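Local coordinates for protein putative protease (Parabacteroides distasonis ATCC 8503, PDB 3KD4) that is of unknown function but is classed as a putative, probably exported protease, built from beta-rich outer regions around a probably transglutaminase-like middle part, at residues 48-51 with 56-59; 41-46 with 135-140; 61-64 with 70-73; 272-277 with 282-287. One frame throughout, in Å; residues are numbered along the deposited sequence.

The four contacts illustrate how chemistry follows place in a fold; all are partly buried. Interactions 1 to 3 lie in the beta-rich N-terminal part of the chain; interaction 4 belongs to a separate mixed alpha/beta part, its centre about 24 Å from that of interaction 1 and about 43 Å from that of interaction 3. Interaction 1 is apolar, joining strands 45-50 and 55-65 from two different sheets. Interaction 3 uses the far end of strand 55-65 but pairs it through backbone hydrogen bonds at a sheet margin. Interaction 2 starts just ahead of strand 45-50 and depends on hydroxyl groups. Interaction 4 instead centres on one arginine, stacked on a ring and hydrogen-bonded at its rim.

Interaction 1: 48-51 with 56-59; sequences IVYN and TLKI
I48 and Y50 meet L57 and I59 in an apolar contact between two sheets, strand 45-50 lying on the margin of a three-stranded sheet and strand 55-65 belonging to an eight-stranded one. The strand axes approach to 8.3 Å and run nearly antiparallel, at 151°, with no hydrogen bond joining them directly. L57 is the wedge. Y50 CG stands between its backbone N and carbonyl carbon (chi1 64°), which turns the ring face to L57 CB, 4.0 Å from the Y50 ring centroid in a CH-pi contact offset toward the rim; L57 CD2 reaches Y50 CE1 at 3.8 Å. The other methyl, L57 CD1, turns to I48 CG2, also 3.8 Å away. Such a pair, consecutive in the chain yet meeting through side chains, is a beta-arch, the turn that starts at N51 carrying the chain between sheets. Further along, I48 CD1 and I59 CD1 touch at 4.2 Å. At the polar end, a water accepts from L57 N at 2.9 Å and gives only a weak bond to Y50 OH, whose main partner is E81. With an alanine here instead of Y50, L57 CB would probably lose the ring it lies against, and E81 its phenol partner.

Interaction 2: 41-46 with 135-140; sequences STYGES and QETSPV
Y43 reaches with its phenol end to the hydroxyls of T137 and S138, and these two residues account for nearly the whole contact. The tight side is at S138, which is buried: Y43 OH lies 2.7 Å from S138 OG, and the same serine oxygen is also hydrogen-bonded to the backbone carbonyl of A2. S138 OG stands obliquely to the ring, 3.5 Å from Y43 CZ, and touches the tyrosine at its hydroxyl end. Nearer its root, the Y43 side chain touches Y8, L31 and L33, from strands 6-17 and 23-33, so the polar tip emerges from a largely apolar base. The looser side belongs to T137, which is exposed. Its OG1 is 2.8 Å from Y43 OH, and a water in the ring plane lies close to both oxygens, although its distances are short enough to make its exact position doubtful. The buried S138 thus gives the close protein contact, and the exposed T137 borders the solvent side. What presents the tyrosine is the backbone at its root: Y43 CG is anti to its own carbonyl carbon (chi1 -80°), and Y43 N donates to S41 OG at 3.0 Å, with an N-H...O angle of 159°. In the same turn G44 N bonds S41 O at 3.0 Å and E45 N bonds T42 O. This is an ST turn opening a short 3-10 segment that leads into the marginal strand 45-50.

Interaction 3: 61-64 with 70-73; sequences SSYT and TIVK
Y63 turns CG to lie between its backbone N and carbonyl carbon (chi1 59°), while I71 holds CG2 anti to its backbone N, and these choices bring the methyl beside the ring. The setting is a beta hairpin: strands 55-65 and 71-73 run antiparallel, and 71-73 is the outermost strand of the eight-stranded sheet on this side. Y63 and I71 sit diagonally rather than directly across from each other. I71 CG2 comes within 3.7 Å of Y63 CD2, obliquely to the ring, and I71 CD1 follows on to 4.0 Å from Y63 CE2. Directly opposite Y63 is K73, its non-hydrogen-bonded partner, where backbone and beta carbon meet: Y63 CB is 3.8 Å from K73 CA. The aromatic ring has a further companion in Y113 of the neighbouring strand 111-120, against which it stacks, so that it bridges strands on both sides of its own.

On the other face, T64 and V72 form the hydrogen-bonded pair. T64 is buried and its OG1 is held by the carbonyl of T104; V72 beside it is only partly exposed. T64 N donates to V72 O and V72 N to T64 O, each at 2.8 Å, and the two bonds close this step of the hairpin. V72 O is a shared acceptor: besides the amide of T64 it receives a CA-H...O contact from Y63 CA at 3.3 Å.

Interaction 4: 272-277 with 282-287; sequences TVRDID and SAYGTP
A short beta-alpha-beta unit, strand 260-261, helix 276-282 and strand 284-285, is tied across its helix by R274, which meets S282 at the helix end and Y284 just beyond it. The arginine, bent at chi3 (-72°), brings its guanidinium flat onto the Y284 ring, with centres 4.5 Å apart and planes only 10° from parallel, a cation-pi stack; Y284 CE1 lies over the guanidinium face. The group is also gripped at its rim. R274 NH1 donates to S282 OG at 2.9 Å, the oxygen a little tilted from the guanidinium plane, and R274 NH2 donates to Y284 O at 2.8 Å. That carbonyl oxygen lies in the guanidinium plane, while R274 NH2 approaches it from above the plane of the peptide carbonyl. Stack and bonds together fix the rotation of the head group.

D275 and T286 are the N-cap residues of helices 276-282 and 287-300, and R274 stands just before the first. E289 in the second helix salt-bridges R274 NH2 and also accepts from T286 N, as in a capping box, and this places a charge beside the arginine. A leucine at R274 would remove the guanidinium, and would probably leave E289 without its opposite charge, S282 OG and Y284 O without these donors, and the Y284 ring without its stacked guanidinium. Y284 OH is held separately by the backbone N of A92. Farther along, a water donates to T272 O at 2.8 Å and hydrogen-bonds T286 OG1 at 2.7 Å.

Interaction 1: 48-51 with 56-59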
loop_
_atom_site.group_PDB
_atom_site.type_symbol
_atom_site.label_atom_id
_atom_site.label_comp_id
_atom_site.label_asym_id
_atom_site.label_seq_id
_atom_site.Cartn_x
_atom_site.Cartn_y
_atom_site.Cartn_z
ATOM N N ILE A 48 -8.806 10.014 15.485
ATOM C CA ILE A 48 -7.942 9.227 16.379
ATOM C C ILE A 48 -8.519 7.841 16.615
ATOM O O ILE A 48 -9.537 7.712 17.262
ATOM C CB ILE A 48 -7.765 9.903 17.773
ATOM C CG1 ILE A 48 -7.282 11.357 17.649
ATOM C CG2 ILE A 48 -6.789 9.044 18.664
ATOM C CD1 ILE A 48 -7.633 12.267 18.883
ATOM N N VAL A 49 -7.830 6.821 16.122
ATOM C CA VAL A 49 -8.323 5.447 16.196
ATOM C C VAL A 49 -7.726 4.700 17.391
ATOM O O VAL A 49 -6.544 4.813 17.656
ATOM C CB VAL A 49 -8.000 4.722 14.864
ATOM C CG1 VAL A 49 -8.413 3.248 14.928
ATOM C CG2 VAL A 49 -8.761 5.430 13.667
ATOM N N TYR A 50 -8.532 3.951 18.140
ATOM C CA TYR A 50 -7.991 3.156 19.228
ATOM C C TYR A 50 -8.891 2.003 19.569
ATOM O O TYR A 50 -10.053 1.941 19.134
ATOM C CB TYR A 50 -7.717 4.014 20.471
ATOM C CG TYR A 50 -8.961 4.617 21.084
ATOM C CD1 TYR A 50 -9.621 5.686 20.486
ATOM C CD2 TYR A 50 -9.469 4.124 22.275
ATOM C CE1 TYR A 50 -10.803 6.230 21.069
ATOM C CE2 TYR A 50 -10.609 4.667 22.863
ATOM C CZ TYR A 50 -11.281 5.685 22.247
ATOM O OH TYR A 50 -12.398 6.191 22.886
ATOM N N ASN A 51 -8.341 1.076 20.358
ATOM C CA ASN A 51 -9.085 -0.108 20.766
ATOM C C ASN A 51 -9.411 -0.039 22.251
ATOM O O ASN A 51 -8.546 -0.296 23.095
ATOM C CB ASN A 51 -8.238 -1.344 20.461
ATOM C CG ASN A 51 -8.963 -2.643 20.778
ATOM O OD1 ASN A 51 -10.010 -2.630 21.370
ATOM N ND2 ASN A 51 -8.386 -3.756 20.392
ATOM N N THR A 56 -7.063 3.623 26.351
ATOM C CA THR A 56 -7.911 4.782 26.605
ATOM C C THR A 56 -7.309 6.027 25.977
ATOM O O THR A 56 -6.080 6.194 25.871
ATOM C CB THR A 56 -8.153 5.038 28.076
ATOM O OG1 THR A 56 -6.895 5.276 28.710
ATOM C CG2 THR A 56 -8.887 3.860 28.709
ATOM N N LEU A 57 -8.206 6.873 25.500
ATOM C CA LEU A 57 -7.863 8.129 24.855
ATOM C C LEU A 57 -7.996 9.240 25.855
ATOM O O LEU A 57 -9.022 9.373 26.490
ATOM C CB LEU A 57 -8.797 8.413 23.683
ATOM C CG LEU A 57 -8.635 9.748 22.926
ATOM C CD1 LEU A 57 -7.259 9.899 22.320
ATOM C CD2 LEU A 57 -9.750 9.818 21.817
ATOM N N LYS A 58 -6.959 10.033 26.014
ATOM C CA LYS A 58 -7.022 11.174 26.897
ATOM C C LYS A 58 -6.691 12.429 26.117
ATOM O O LYS A 58 -5.593 12.561 25.557
ATOM C CB LYS A 58 -6.011 10.955 27.998
ATOM C CG LYS A 58 -5.704 12.121 28.855
ATOM C CD LYS A 58 -6.919 12.644 29.579
ATOM C CE LYS A 58 -6.483 13.616 30.683
ATOM N NZ LYS A 58 -5.257 13.064 31.382
ATOM N N ILE A 59 -7.606 13.382 26.097
ATOM C CA ILE A 59 -7.364 14.617 25.354
ATOM C C ILE A 59 -6.771 15.591 26.335
ATOM O O ILE A 59 -7.414 15.934 27.300
ATOM C CB ILE A 59 -8.661 15.176 24.775
ATOM C CG1 ILE A 59 -9.370 14.133 23.872
ATOM C CG2 ILE A 59 -8.403 16.492 24.020
ATOM C CD1 ILE A 59 -8.706 13.881 22.589
HETATM O O HOH W 1 -11.039 6.355 26.089
#

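Interaction 2: 41-46 with 135-140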
loop_
_atom_site.group_PDB
_atom_site.type_symbol
_atom_site.label_atom_id
_atom_site.label_comp_id
_atom_site.label_asym_id
_atom_site.label_seq_id
_atom_site.Cartn_x
_atom_site.Cartn_y
_atom_site.Cartn_z
ATOM N N SER A 41 -11.503 21.381 4.083
ATOM C CA SER A 41 -11.049 20.025 3.801
ATOM C C SER A 41 -11.117 19.175 5.102
ATOM O O SER A 41 -11.577 19.647 6.130
ATOM C CB SER A 41 -9.610 20.059 3.277
ATOM O OG SER A 41 -8.671 20.291 4.324
ATOM N N THR A 42 -10.596 17.962 5.068
ATOM C CA THR A 42 -10.543 17.153 6.273
ATOM C C THR A 42 -9.545 17.722 7.300
ATOM O O THR A 42 -9.501 17.243 8.426
ATOM C CB THR A 42 -10.191 15.687 5.969
ATOM O OG1 THR A 42 -9.015 15.656 5.188
ATOM C CG2 THR A 42 -11.327 14.962 5.254
ATOM N N TYR A 43 -8.776 18.766 6.945
ATOM C CA TYR A 43 -8.015 19.517 7.982
ATOM C C TYR A 43 -8.934 20.153 9.031
ATOM O O TYR A 43 -8.509 20.481 10.129
ATOM C CB TYR A 43 -7.118 20.576 7.375
ATOM C CG TYR A 43 -5.803 20.101 6.814
ATOM C CD1 TYR A 43 -5.080 19.074 7.427
ATOM C CD2 TYR A 43 -5.235 20.741 5.727
ATOM C CE1 TYR A 43 -3.834 18.677 6.930
ATOM C CE2 TYR A 43 -4.016 20.374 5.244
ATOM C CZ TYR A 43 -3.316 19.329 5.840
ATOM O OH TYR A 43 -2.085 18.946 5.373
ATOM N N GLY A 44 -10.220 20.272 8.704
ATOM C CA GLY A 44 -11.211 20.732 9.672
ATOM C C GLY A 44 -11.454 19.761 10.829
ATOM O O GLY A 44 -12.141 20.118 11.793
ATOM N N GLU A 45 -10.942 18.533 10.702
ATOM C CA GLU A 45 -11.092 17.511 11.734
ATOM C C GLU A 45 -9.795 16.802 12.033
ATOM O O GLU A 45 -8.900 16.789 11.229
ATOM C CB GLU A 45 -12.094 16.433 11.304
ATOM C CG GLU A 45 -13.527 16.900 11.173
ATOM C CD GLU A 45 -13.794 17.586 9.852
ATOM O OE1 GLU A 45 -13.285 17.102 8.826
ATOM O OE2 GLU A 45 -14.514 18.609 9.856
ATOM N N SER A 46 -9.742 16.199 13.213
ATOM C CA SER A 46 -8.735 15.231 13.546
ATOM C C SER A 46 -9.421 13.877 13.800
ATOM O O SER A 46 -10.572 13.820 14.290
ATOM C CB SER A 46 -7.921 15.722 14.741
ATOM O OG SER A 46 -7.099 16.827 14.383
ATOM N N GLN A 135 6.768 13.031 7.572
ATOM C CA GLN A 135 6.387 13.965 6.532
ATOM C C GLN A 135 4.899 14.001 6.383
ATOM O O GLN A 135 4.244 12.958 6.432
ATOM C CB GLN A 135 7.025 13.570 5.186
ATOM C CG GLN A 135 6.845 14.570 4.084
ATOM C CD GLN A 135 7.721 14.275 2.879
ATOM O OE1 GLN A 135 7.813 13.142 2.442
ATOM N NE2 GLN A 135 8.397 15.293 2.371
ATOM N N GLU A 136 4.350 15.200 6.181
ATOM C CA GLU A 136 2.916 15.373 5.935
ATOM C C GLU A 136 2.660 16.006 4.559
ATOM O O GLU A 136 3.585 16.323 3.819
ATOM C CB GLU A 136 2.294 16.264 7.023
ATOM C CG GLU A 136 2.567 15.809 8.432
ATOM C CD GLU A 136 1.913 14.483 8.797
ATOM O OE1 GLU A 136 1.012 13.979 8.082
ATOM O OE2 GLU A 136 2.328 13.940 9.827
ATOM N N THR A 137 1.389 16.180 4.220
ATOM C CA THR A 137 1.001 16.807 2.956
ATOM C C THR A 137 1.190 18.326 3.017
ATOM O O THR A 137 1.167 19.002 2.008
ATOM C CB THR A 137 -0.474 16.439 2.611
ATOM O OG1 THR A 137 -1.305 16.773 3.716
ATOM C CG2 THR A 137 -0.617 14.909 2.352
ATOM N N SER A 138 1.353 18.857 4.221
ATOM C CA SER A 138 1.812 20.227 4.425
ATOM C C SER A 138 3.213 20.201 5.054
ATOM O O SER A 138 3.586 19.214 5.733
ATOM C CB SER A 138 0.830 20.931 5.378
ATOM O OG SER A 138 -0.467 21.025 4.817
ATOM N N PRO A 139 3.970 21.283 4.892
ATOM C CA PRO A 139 5.263 21.374 5.582
ATOM C C PRO A 139 5.158 21.310 7.119
ATOM O O PRO A 139 4.151 21.751 7.721
ATOM C CB PRO A 139 5.801 22.760 5.198
ATOM C CG PRO A 139 4.785 23.384 4.282
ATOM C CD PRO A 139 3.579 22.547 4.224
ATOM N N VAL A 140 6.207 20.769 7.726
ATOM C CA VAL A 140 6.336 20.672 9.183
ATOM C C VAL A 140 7.572 21.477 9.569
ATOM O O VAL A 140 8.705 21.119 9.202
ATOM C CB VAL A 140 6.442 19.208 9.677
ATOM C CG1 VAL A 140 6.594 19.187 11.210
ATOM C CG2 VAL A 140 5.222 18.389 9.225
HETATM O O HOH W 2 -1.077 16.813 6.233
#

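Interaction 3: 61-64 with 70-73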
loop_
_atom_site.group_PDB
_atom_site.type_symbol
_atom_site.label_atom_id
_atom_site.label_comp_id
_atom_site.label_asym_id
_atom_site.label_seq_id
_atom_site.Cartn_x
_atom_site.Cartn_y
_atom_site.Cartn_z
ATOM N N SER A 61 -5.488 18.736 25.503
ATOM C CA SER A 61 -6.005 19.994 25.139
ATOM C C SER A 61 -6.424 19.963 23.654
ATOM O O SER A 61 -5.908 19.183 22.843
ATOM C CB SER A 61 -4.975 21.114 25.383
ATOM O OG SER A 61 -3.840 20.871 24.580
ATOM N N SER A 62 -7.391 20.810 23.352
ATOM C CA SER A 62 -7.938 20.972 22.012
ATOM C C SER A 62 -8.572 22.368 21.919
ATOM O O SER A 62 -9.588 22.677 22.592
ATOM C CB SER A 62 -8.939 19.854 21.664
ATOM O OG SER A 62 -9.489 20.031 20.331
ATOM N N TYR A 63 -7.939 23.208 21.115
ATOM C CA TYR A 63 -8.401 24.568 20.876
ATOM C C TYR A 63 -7.861 25.126 19.573
ATOM O O TYR A 63 -6.908 24.600 18.993
ATOM C CB TYR A 63 -8.020 25.506 22.030
ATOM C CG TYR A 63 -6.542 25.640 22.328
ATOM C CD1 TYR A 63 -5.891 24.764 23.214
ATOM C CD2 TYR A 63 -5.802 26.651 21.758
ATOM C CE1 TYR A 63 -4.549 24.900 23.492
ATOM C CE2 TYR A 63 -4.480 26.799 22.050
ATOM C CZ TYR A 63 -3.853 25.929 22.904
ATOM O OH TYR A 63 -2.511 26.110 23.146
ATOM N N THR A 64 -8.484 26.205 19.130
ATOM C CA THR A 64 -8.021 26.960 17.976
ATOM C C THR A 64 -7.575 28.333 18.424
ATOM O O THR A 64 -8.295 29.010 19.188
ATOM C CB THR A 64 -9.137 27.113 16.955
ATOM O OG1 THR A 64 -9.568 25.802 16.568
ATOM C CG2 THR A 64 -8.679 27.956 15.752
ATOM N N THR A 70 -7.319 35.286 19.965
ATOM C CA THR A 70 -8.531 34.658 20.542
ATOM C C THR A 70 -8.360 33.157 20.600
ATOM O O THR A 70 -7.884 32.548 19.648
ATOM C CB THR A 70 -9.783 34.951 19.696
ATOM O OG1 THR A 70 -9.917 36.368 19.579
ATOM C CG2 THR A 70 -11.036 34.346 20.317
ATOM N N ILE A 71 -8.716 32.569 21.725
ATOM C CA ILE A 71 -8.619 31.117 21.911
ATOM C C ILE A 71 -10.034 30.553 21.923
ATOM O O ILE A 71 -10.890 30.981 22.727
ATOM C CB ILE A 71 -7.907 30.737 23.226
ATOM C CG1 ILE A 71 -6.472 31.303 23.254
ATOM C CG2 ILE A 71 -7.986 29.176 23.465
ATOM C CD1 ILE A 71 -5.456 30.643 22.301
ATOM N N VAL A 72 -10.293 29.599 21.033
ATOM C CA VAL A 72 -11.588 28.944 20.933
ATOM C C VAL A 72 -11.408 27.473 21.295
ATOM O O VAL A 72 -10.883 26.657 20.506
ATOM C CB VAL A 72 -12.215 29.105 19.518
ATOM C CG1 VAL A 72 -13.648 28.523 19.476
ATOM C CG2 VAL A 72 -12.229 30.579 19.074
ATOM N N LYS A 73 -11.833 27.142 22.513
ATOM C CA LYS A 73 -11.709 25.802 23.055
ATOM C C LYS A 73 -12.733 24.887 22.371
ATOM O O LYS A 73 -13.855 25.244 22.226
ATOM C CB LYS A 73 -11.952 25.852 24.580
ATOM C CG LYS A 73 -11.885 24.504 25.313
ATOM C CD LYS A 73 -12.113 24.708 26.819
ATOM C CE LYS A 73 -11.838 23.502 27.677
ATOM N NZ LYS A 73 -11.793 23.879 29.193
#

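Interaction 4: 272-277 with 282-287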
loop_
_atom_site.group_PDB
_atom_site.type_symbol
_atom_site.label_atom_id
_atom_site.label_comp_id
_atom_site.label_asym_id
_atom_site.label_seq_id
_atom_site.Cartn_x
_atom_site.Cartn_y
_atom_site.Cartn_z
ATOM N N THR A 272 -2.494 -9.954 16.751
ATOM C CA THR A 272 -2.814 -11.387 16.688
ATOM C C THR A 272 -4.094 -11.603 15.905
ATOM O O THR A 272 -4.497 -10.728 15.095
ATOM C CB THR A 272 -2.776 -12.101 18.094
ATOM O OG1 THR A 272 -2.905 -13.553 17.948
ATOM C CG2 THR A 272 -3.852 -11.534 18.997
ATOM N N VAL A 273 -4.600 -12.821 16.006
ATOM C CA VAL A 273 -5.641 -13.339 15.145
ATOM C C VAL A 273 -6.703 -13.919 16.016
ATOM O O VAL A 273 -6.427 -14.278 17.157
ATOM C CB VAL A 273 -5.085 -14.444 14.216
ATOM C CG1 VAL A 273 -4.204 -13.813 13.111
ATOM C CG2 VAL A 273 -4.337 -15.589 14.995
ATOM N N ARG A 274 -7.934 -13.990 15.505
ATOM C CA ARG A 274 -8.931 -14.809 16.152
ATOM C C ARG A 274 -8.503 -16.251 16.008
ATOM O O ARG A 274 -7.668 -16.610 15.174
ATOM C CB ARG A 274 -10.314 -14.640 15.545
ATOM C CG ARG A 274 -10.938 -13.287 15.856
ATOM C CD ARG A 274 -12.210 -13.116 15.045
ATOM N NE ARG A 274 -11.899 -12.906 13.638
ATOM C CZ ARG A 274 -12.700 -13.189 12.620
ATOM N NH1 ARG A 274 -13.930 -13.671 12.795
ATOM N NH2 ARG A 274 -12.263 -12.969 11.395
ATOM N N ASP A 275 -9.089 -17.088 16.839
ATOM C CA ASP A 275 -8.934 -18.498 16.688
ATOM C C ASP A 275 -9.190 -18.895 15.227
ATOM O O ASP A 275 -10.206 -18.518 14.665
ATOM C CB ASP A 275 -9.950 -19.151 17.593
ATOM C CG ASP A 275 -9.969 -20.598 17.436
ATOM O OD1 ASP A 275 -9.108 -21.225 18.068
ATOM O OD2 ASP A 275 -10.819 -21.090 16.673
ATOM N N ILE A 276 -8.282 -19.658 14.617
ATOM C CA ILE A 276 -8.320 -19.836 13.169
ATOM C C ILE A 276 -9.589 -20.569 12.656
ATOM O O ILE A 276 -10.100 -20.247 11.581
ATOM C CB ILE A 276 -7.021 -20.465 12.663
ATOM C CG1 ILE A 276 -5.919 -19.420 12.715
ATOM C CG2 ILE A 276 -7.073 -20.790 11.184
ATOM C CD1 ILE A 276 -6.083 -18.313 11.635
ATOM N N ASP A 277 -10.093 -21.530 13.431
ATOM C CA ASP A 277 -11.375 -22.178 13.096
ATOM C C ASP A 277 -12.553 -21.191 13.131
ATOM O O ASP A 277 -13.501 -21.332 12.390
ATOM C CB ASP A 277 -11.656 -23.369 14.019
ATOM C CG ASP A 277 -10.786 -24.574 13.710
ATOM O OD1 ASP A 277 -10.002 -24.584 12.716
ATOM O OD2 ASP A 277 -10.876 -25.540 14.503
ATOM N N SER A 282 -16.490 -17.684 10.219
ATOM C CA SER A 282 -17.107 -16.355 10.153
ATOM C C SER A 282 -17.186 -15.763 8.763
ATOM O O SER A 282 -17.965 -14.840 8.542
ATOM C CB SER A 282 -16.387 -15.348 11.070
ATOM O OG SER A 282 -15.141 -14.941 10.535
ATOM N N ALA A 283 -16.373 -16.239 7.825
ATOM C CA ALA A 283 -16.418 -15.693 6.465
ATOM C C ALA A 283 -15.902 -14.245 6.276
ATOM O O ALA A 283 -16.175 -13.601 5.246
ATOM C CB ALA A 283 -17.845 -15.794 5.916
ATOM N N TYR A 284 -15.190 -13.713 7.257
ATOM C CA TYR A 284 -14.367 -12.530 7.021
ATOM C C TYR A 284 -13.091 -12.743 7.822
ATOM O O TYR A 284 -13.078 -13.492 8.778
ATOM C CB TYR A 284 -15.081 -11.222 7.408
ATOM C CG TYR A 284 -15.446 -11.132 8.866
ATOM C CD1 TYR A 284 -14.572 -10.603 9.794
ATOM C CD2 TYR A 284 -16.689 -11.570 9.310
ATOM C CE1 TYR A 284 -14.910 -10.548 11.139
ATOM C CE2 TYR A 284 -17.043 -11.499 10.627
ATOM C CZ TYR A 284 -16.160 -10.995 11.545
ATOM O OH TYR A 284 -16.548 -10.953 12.867
ATOM N N GLY A 285 -12.012 -12.106 7.405
ATOM C CA GLY A 285 -10.768 -12.153 8.136
ATOM C C GLY A 285 -9.876 -10.972 7.784
ATOM O O GLY A 285 -9.960 -10.402 6.695
ATOM N N THR A 286 -9.010 -10.620 8.717
ATOM C CA THR A 286 -7.958 -9.638 8.465
ATOM C C THR A 286 -6.952 -10.296 7.549
ATOM O O THR A 286 -6.949 -11.508 7.436
ATOM C CB THR A 286 -7.299 -9.224 9.760
ATOM O OG1 THR A 286 -6.550 -10.330 10.286
ATOM C CG2 THR A 286 -8.367 -8.759 10.774
ATOM N N PRO A 287 -6.095 -9.502 6.871
ATOM C CA PRO A 287 -5.038 -10.093 6.057
ATOM C C PRO A 287 -4.208 -11.130 6.810
ATOM O O PRO A 287 -3.883 -12.173 6.259
ATOM C CB PRO A 287 -4.180 -8.886 5.664
ATOM C CG PRO A 287 -5.205 -7.749 5.596
ATOM C CD PRO A 287 -6.112 -8.030 6.779
HETATM O O HOH W 3 -6.072 -9.942 12.937
#